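Side-chain contacts in putative Glycerophosphoryl diester phosphodiesterase (Silicibacter pomeroyi, PDB 3L12), which is a putative member of the glycerophosphoryl diester phosphodiesterase family, with a TIM-barrel fold and a bound magnesium ion: residues Ala262-Asp266 against Leu267-Val271; Arg12-Ser16 against Val17-Ile21; Val63-His67 against His68-Ala72. All blocks are in the same frame, centred on the assembly; numbering follows the deposited sequence. Where two conformers were deposited one is given.

Contact 1 of 3, residues Ala262-Asp266 against Leu267-Val271; sequences AEAHD and LGLIV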
# COMPACT_ATOMS: atom_id res chain seq x y z
N ALA A 262 22.66 -21.65 10.64
CA ALA A 262 22.91 -23.07 10.39
C ALA A 262 22.85 -23.90 11.69
O ALA A 262 22.34 -25.03 11.68
CB ALA A 262 24.26 -23.26 9.69
N GLU A 263 23.34 -23.35 12.81
CA GLU A 263 23.23 -24.05 14.10
C GLU A 263 21.76 -24.32 14.44
O GLU A 263 21.38 -25.42 14.87
CB GLU A 263 23.86 -23.25 15.24
CG GLU A 263 23.86 -24.00 16.58
CD GLU A 263 24.43 -23.20 17.72
OE1 GLU A 263 24.92 -22.07 17.48
OE2 GLU A 263 24.35 -23.68 18.88
N ALA A 264 20.93 -23.30 14.22
CA ALA A 264 19.49 -23.41 14.45
C ALA A 264 18.87 -24.45 13.50
O ALA A 264 18.08 -25.25 13.93
CB ALA A 264 18.81 -22.03 14.30
N HIS A 265 19.22 -24.45 12.22
CA HIS A 265 18.71 -25.45 11.28
C HIS A 265 19.13 -26.87 11.63
O HIS A 265 18.33 -27.81 11.50
CB HIS A 265 19.16 -25.16 9.86
CG HIS A 265 18.43 -24.01 9.26
ND1 HIS A 265 18.95 -23.25 8.24
CD2 HIS A 265 17.25 -23.45 9.60
CE1 HIS A 265 18.07 -22.31 7.92
NE2 HIS A 265 17.05 -22.38 8.76
N ASP A 266 20.36 -27.01 12.06
CA ASP A 266 20.87 -28.29 12.56
C ASP A 266 20.04 -28.81 13.75
O ASP A 266 19.87 -30.01 13.91
CB ASP A 266 22.32 -28.14 13.01
CG ASP A 266 23.32 -28.07 11.85
OD1 ASP A 266 23.05 -28.52 10.70
OD2 ASP A 266 24.44 -27.58 12.14
N LEU A 267 19.55 -27.90 14.60
CA LEU A 267 18.70 -28.25 15.75
C LEU A 267 17.24 -28.46 15.34
O LEU A 267 16.40 -28.72 16.19
CB LEU A 267 18.80 -27.19 16.84
CG LEU A 267 20.13 -27.09 17.58
CD1 LEU A 267 20.30 -25.79 18.35
CD2 LEU A 267 20.29 -28.31 18.54
N GLY A 268 16.93 -28.33 14.06
CA GLY A 268 15.58 -28.52 13.53
C GLY A 268 14.66 -27.30 13.63
O GLY A 268 13.45 -27.45 13.48
N LEU A 269 15.21 -26.13 13.91
CA LEU A 269 14.38 -24.91 14.10
C LEU A 269 14.21 -24.16 12.81
O LEU A 269 15.04 -24.28 11.89
CB LEU A 269 15.04 -23.98 15.12
CG LEU A 269 15.32 -24.50 16.51
CD1 LEU A 269 16.24 -23.59 17.34
CD2 LEU A 269 13.99 -24.80 17.24
N ILE A 270 13.11 -23.41 12.73
CA ILE A 270 12.86 -22.46 11.63
C ILE A 270 13.36 -21.11 12.16
O ILE A 270 13.17 -20.83 13.34
CB ILE A 270 11.39 -22.46 11.24
CG1 ILE A 270 11.05 -23.75 10.49
CG2 ILE A 270 11.03 -21.20 10.39
CD1 ILE A 270 9.52 -23.95 10.17
N VAL A 271 14.00 -20.27 11.30
CA VAL A 271 14.54 -19.01 11.72
C VAL A 271 13.87 -17.89 10.92
O VAL A 271 13.96 -17.87 9.68
CB VAL A 271 16.05 -18.95 11.54
CG1 VAL A 271 16.62 -17.64 12.05
CG2 VAL A 271 16.72 -20.18 12.23

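Contact 2 of 3, residues Arg12-Ser16 against Val17-Ile21; sequences RGHPS and VVRVI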
# COMPACT_ATOMS: atom_id res chain seq x y z
N ARG A 12 8.45 -22.15 6.70
CA ARG A 12 9.69 -22.84 6.39
C ARG A 12 10.19 -22.44 4.99
O ARG A 12 9.44 -22.45 4.03
CB ARG A 12 9.48 -24.35 6.46
CG ARG A 12 10.72 -25.15 6.27
CD ARG A 12 10.41 -26.65 6.40
NE ARG A 12 10.02 -27.05 7.74
CZ ARG A 12 8.80 -27.44 8.13
NH1 ARG A 12 7.77 -27.53 7.28
NH2 ARG A 12 8.62 -27.77 9.40
N GLY A 13 11.49 -22.19 4.92
CA GLY A 13 12.17 -21.81 3.67
C GLY A 13 12.68 -23.05 2.99
O GLY A 13 12.53 -24.19 3.48
N HIS A 14 13.24 -22.84 1.81
CA HIS A 14 13.90 -23.90 1.06
C HIS A 14 14.79 -23.20 0.03
O HIS A 14 14.75 -21.97 -0.06
CB HIS A 14 12.92 -24.95 0.53
CG HIS A 14 11.85 -24.41 -0.34
ND1 HIS A 14 12.09 -24.04 -1.64
CD2 HIS A 14 10.53 -24.23 -0.11
CE1 HIS A 14 10.95 -23.64 -2.18
NE2 HIS A 14 9.99 -23.73 -1.27
N PRO A 15 15.56 -23.95 -0.76
CA PRO A 15 16.60 -23.25 -1.54
C PRO A 15 16.12 -22.12 -2.45
O PRO A 15 16.88 -21.17 -2.68
CB PRO A 15 17.26 -24.38 -2.34
CG PRO A 15 17.11 -25.55 -1.47
CD PRO A 15 15.72 -25.42 -0.86
N SER A 16 14.89 -22.22 -2.90
CA SER A 16 14.32 -21.20 -3.79
C SER A 16 13.44 -20.18 -3.12
O SER A 16 12.96 -19.28 -3.81
CB SER A 16 13.45 -21.90 -4.81
OG SER A 16 14.17 -22.89 -5.53
N VAL A 17 13.22 -20.32 -1.82
CA VAL A 17 12.21 -19.52 -1.12
C VAL A 17 12.65 -18.94 0.22
O VAL A 17 13.25 -19.65 1.05
CB VAL A 17 10.98 -20.40 -0.82
CG1 VAL A 17 9.98 -19.71 0.13
CG2 VAL A 17 10.27 -20.78 -2.10
N VAL A 18 12.42 -17.64 0.38
CA VAL A 18 12.51 -16.94 1.62
C VAL A 18 11.10 -16.37 1.86
O VAL A 18 10.56 -15.63 1.05
CB VAL A 18 13.57 -15.82 1.64
CG1 VAL A 18 13.54 -15.10 3.02
CG2 VAL A 18 14.91 -16.39 1.32
N ARG A 19 10.53 -16.73 3.00
CA ARG A 19 9.17 -16.26 3.31
C ARG A 19 9.19 -14.77 3.66
O ARG A 19 10.22 -14.25 4.18
CB ARG A 19 8.56 -17.05 4.48
CG ARG A 19 8.50 -18.55 4.28
CD ARG A 19 7.71 -18.96 3.06
NE ARG A 19 7.82 -20.42 2.94
CZ ARG A 19 7.17 -21.15 2.04
NH1 ARG A 19 6.37 -20.58 1.17
NH2 ARG A 19 7.33 -22.46 2.03
N VAL A 20 8.07 -14.12 3.36
CA VAL A 20 7.87 -12.67 3.62
C VAL A 20 6.72 -12.54 4.61
O VAL A 20 5.60 -12.94 4.34
CB VAL A 20 7.64 -11.84 2.37
CG1 VAL A 20 7.43 -10.34 2.72
CG2 VAL A 20 8.86 -11.97 1.39
N ILE A 21 7.04 -12.02 5.80
CA ILE A 21 6.07 -11.83 6.86
C ILE A 21 5.83 -10.33 7.02
O ILE A 21 6.75 -9.58 7.28
CB ILE A 21 6.45 -12.50 8.16
CG1 ILE A 21 6.74 -14.01 7.98
CG2 ILE A 21 5.31 -12.31 9.24
CD1 ILE A 21 8.20 -14.35 7.72

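Contact 3 of 3, residues Val63-His67 against His68-Ala72; sequences VTHNH and HLANA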
# COMPACT_ATOMS: atom_id res chain seq x y z
N VAL A 63 -5.66 -6.08 19.11
CA VAL A 63 -4.50 -6.05 18.26
C VAL A 63 -3.83 -4.67 18.30
O VAL A 63 -4.29 -3.73 17.64
CB VAL A 63 -4.87 -6.44 16.83
CG1 VAL A 63 -3.61 -6.53 15.97
CG2 VAL A 63 -5.64 -7.79 16.81
N THR A 64 -2.77 -4.57 19.12
CA THR A 64 -1.99 -3.33 19.29
C THR A 64 -0.62 -3.78 19.78
O THR A 64 -0.52 -4.79 20.47
CB THR A 64 -2.69 -2.30 20.19
OG1 THR A 64 -1.92 -1.09 20.17
CG2 THR A 64 -2.85 -2.76 21.57
N HIS A 65 0.41 -3.00 19.46
CA HIS A 65 1.78 -3.45 19.63
C HIS A 65 2.33 -3.43 21.01
O HIS A 65 3.29 -4.16 21.28
CB HIS A 65 2.74 -2.66 18.71
CG HIS A 65 3.23 -1.36 19.30
ND1 HIS A 65 2.46 -0.22 19.35
CD2 HIS A 65 4.41 -1.04 19.87
CE1 HIS A 65 3.14 0.74 19.95
NE2 HIS A 65 4.35 0.29 20.23
N ASN A 66 1.78 -2.58 21.87
CA ASN A 66 2.24 -2.48 23.24
C ASN A 66 1.14 -2.41 24.31
O ASN A 66 -0.03 -2.16 24.04
CB ASN A 66 3.11 -1.24 23.35
CG ASN A 66 3.98 -1.24 24.57
OD1 ASN A 66 4.36 -2.33 25.07
ND2 ASN A 66 4.25 -0.05 25.10
N HIS A 67 1.56 -2.72 25.54
CA HIS A 67 0.64 -2.74 26.69
C HIS A 67 0.24 -1.32 27.14
O HIS A 67 -0.59 -1.17 28.04
CB HIS A 67 1.22 -3.61 27.82
CG HIS A 67 2.65 -3.36 28.06
ND1 HIS A 67 3.12 -2.13 28.48
CD2 HIS A 67 3.74 -4.15 27.90
CE1 HIS A 67 4.44 -2.19 28.60
NE2 HIS A 67 4.83 -3.40 28.24
N HIS A 68 0.87 -0.29 26.56
CA HIS A 68 0.48 1.10 26.70
C HIS A 68 0.26 1.69 25.29
O HIS A 68 0.88 1.23 24.32
CB HIS A 68 1.51 1.90 27.45
CG HIS A 68 1.56 1.60 28.92
ND1 HIS A 68 2.06 0.42 29.44
CD2 HIS A 68 1.21 2.36 30.00
CE1 HIS A 68 1.96 0.45 30.77
NE2 HIS A 68 1.46 1.63 31.13
N LEU A 69 -0.60 2.69 25.18
CA LEU A 69 -0.90 3.33 23.90
C LEU A 69 0.07 4.49 23.66
O LEU A 69 0.31 5.33 24.53
CB LEU A 69 -2.33 3.82 23.82
CG LEU A 69 -3.42 2.74 23.98
CD1 LEU A 69 -4.84 3.34 23.86
CD2 LEU A 69 -3.23 1.55 23.00
N ALA A 70 0.64 4.55 22.46
CA ALA A 70 1.66 5.59 22.16
C ALA A 70 1.00 6.84 21.60
O ALA A 70 0.18 6.72 20.68
CB ALA A 70 2.69 5.03 21.12
N ASN A 71 1.42 8.00 22.05
CA ASN A 71 0.92 9.30 21.58
C ASN A 71 1.21 9.52 20.10
O ASN A 71 0.41 10.15 19.43
CB ASN A 71 1.50 10.44 22.38
CG ASN A 71 1.06 10.45 23.83
OD1 ASN A 71 0.14 9.73 24.21
ND2 ASN A 71 1.70 11.27 24.61
N ALA A 72 2.29 8.93 19.58
CA ALA A 72 2.62 9.12 18.15
C ALA A 72 1.64 8.46 17.18
O ALA A 72 1.66 8.78 15.98
CB ALA A 72 4.08 8.55 17.85
O HOH W 1 -0.00 -0.27 21.80
O HOH W 2 3.39 2.47 23.70

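Contact 1 of 3, residues Ala262-Asp266 against Leu267-Val271
Val271 meets the last turn of helix 258-266 with a single methyl, CG2, which reaches both Ala264 and the imidazole of His265. With CG1 anti to the backbone N (chi1 -177°), CG2 is the branch that lies anti to the carbonyl carbon and presses on Ala264 CB at 3.5 Å, tighter than usual for two carbons. The same methyl comes within 4.1 Å of His265 NE2, and the two side chains cross at about a right angle. The imidazole turns its edge to the backbone that follows the helix: Leu269 O lies in the ring plane, 3.3 Å from His265 CD2. NE2 is fixed by Asp291 OD1, an atom that also accepts Val271 N. The backbone here forms a Schellman motif, ending the helix of the beta-alpha-beta unit 248-251, 258-266 and 270-273. Gly268 adopts positive phi (83°) and gives its N to His265 O at 3.0 Å, while Leu269 N reaches back to Ala264 O, also at 3.0 Å. Across the motif Leu269 CD1 sits 4.3 Å from Ala264 CB, the apolar contact that commonly accompanies this cap. Leu267 N bonds to Glu263 O at 3.1 Å and only weakly to Ala264 O. Leu267 CG lies 3.4 Å from Glu263 O, and its side chain packs on Pro238 and Gln239 of helix 237-244.

Contact 2 of 3, residues Arg12-Ser16 against Val17-Ile21
A type I beta turn from His14 to Val17 leads the chain into strand 19-23 of the barrel, and two backbone bonds between its end residues close it as a single antiparallel hydrogen-bonded pair. Val17 N to His14 O is the shorter at 2.9 Å; His14 N to Val17 O measures 3.3 Å. Before the turn, Gly13 N is held by Asp291 OD2, and Ser311 forms backbone bonds with Ser16 in the turn and Val18 just past it, so neighbouring loops flank the turn. The imidazole of His14, with CG set between backbone N and carbonyl carbon (chi1 57°), folds back over Val17. Val17 CB then lies over one ring face, off centre, in a CH-pi arrangement 3.6 Å from the centroid. This geometry is doubtful in detail, because the ring was modelled in two conformers and the approach of Val17 CG2 to it is improbably short. On Val17's other branch, CG1 rests 3.5 Å above the plane of the Arg19 guanidinium. A bend at chi2 (-59°) brings the Arg19 chain back toward the loop, while NH1 is taken up by Trp312 O. The NE/NH2 edge of the guanidinium grips one backbone oxygen side-on: Arg12 O lies close to its plane and receives both NE at 2.8 Å and NH2 at 2.9 Å, the latter nearly along the C=O axis.

Contact 3 of 3, residues Val63-His67 against His68-Ala72
His67 and His68, adjacent in the loop that follows strand 61-63, are joined through their side chains by a direct hydrogen bond, ND1 of His67 to ND1 of His68 at 2.9 Å. Each nitrogen lies in the plane of the other ring, at its edge, and the bond is fairly straight. The rings meet rim to rim with their planes at 81°, neither over the face of the other. The first torsion of His67 (chi1 45°) swings the ring beside His68, and chi2 (62°) turns ND1 toward it, while Asn66 OD1 sits 3.3 Å above the centre of the His67 ring. Water bonding forms the second group. One water bonds to Thr64 OG1 at 2.6 Å, accepts a bond from Asn66 N and donates to His68 O; a second accepts a bond from Asn66 ND2 at 3.0 Å and donates to the same His68 O at 2.9 Å. Two waters thus bind one carbonyl oxygen and tie the two limbs of the loop together. Van der Waals contact is slight: Leu69 CD2 reaches Thr64 OG1 at 4.1 Å, and Ala70 CB lies near the plane of the His65 ring, 4.5 Å from CE1. The His65 side chain is about 6 Å from the magnesium ion and touches Asp52, one of its ligands. The loop belongs to the long excursion between barrel strands 48-55 and 145-150, consistent with the insertion known in this family. An ND1-to-ND1 bond needs a hydrogen on one nitrogen and a lone pair on the other, so the protonation patterns of the two imidazoles are probably coupled.

Contacts 1 and 2 are neighbours, their centres 14 Å apart, and they touch where Ile270 CD1 packs on Arg12 CB at 3.7 Å. Both lead into barrel strands, 270-273 and 19-23, that flank strand 292-295, and Asp291 just before that strand bonds to both. Each is partly buried: in contact 1 the buried residues are the apolar Ala264, Leu269 and Val271, whereas most touching residues of contact 2 before Val17 are exposed. Contact 3 lies on the opposite side of the chain's centre, about 30 Å from contact 2 between centres, close to the magnesium ion. There a bond between imidazoles and two water bridges take the place of direct backbone-to-backbone bonds and the guanidinium grip.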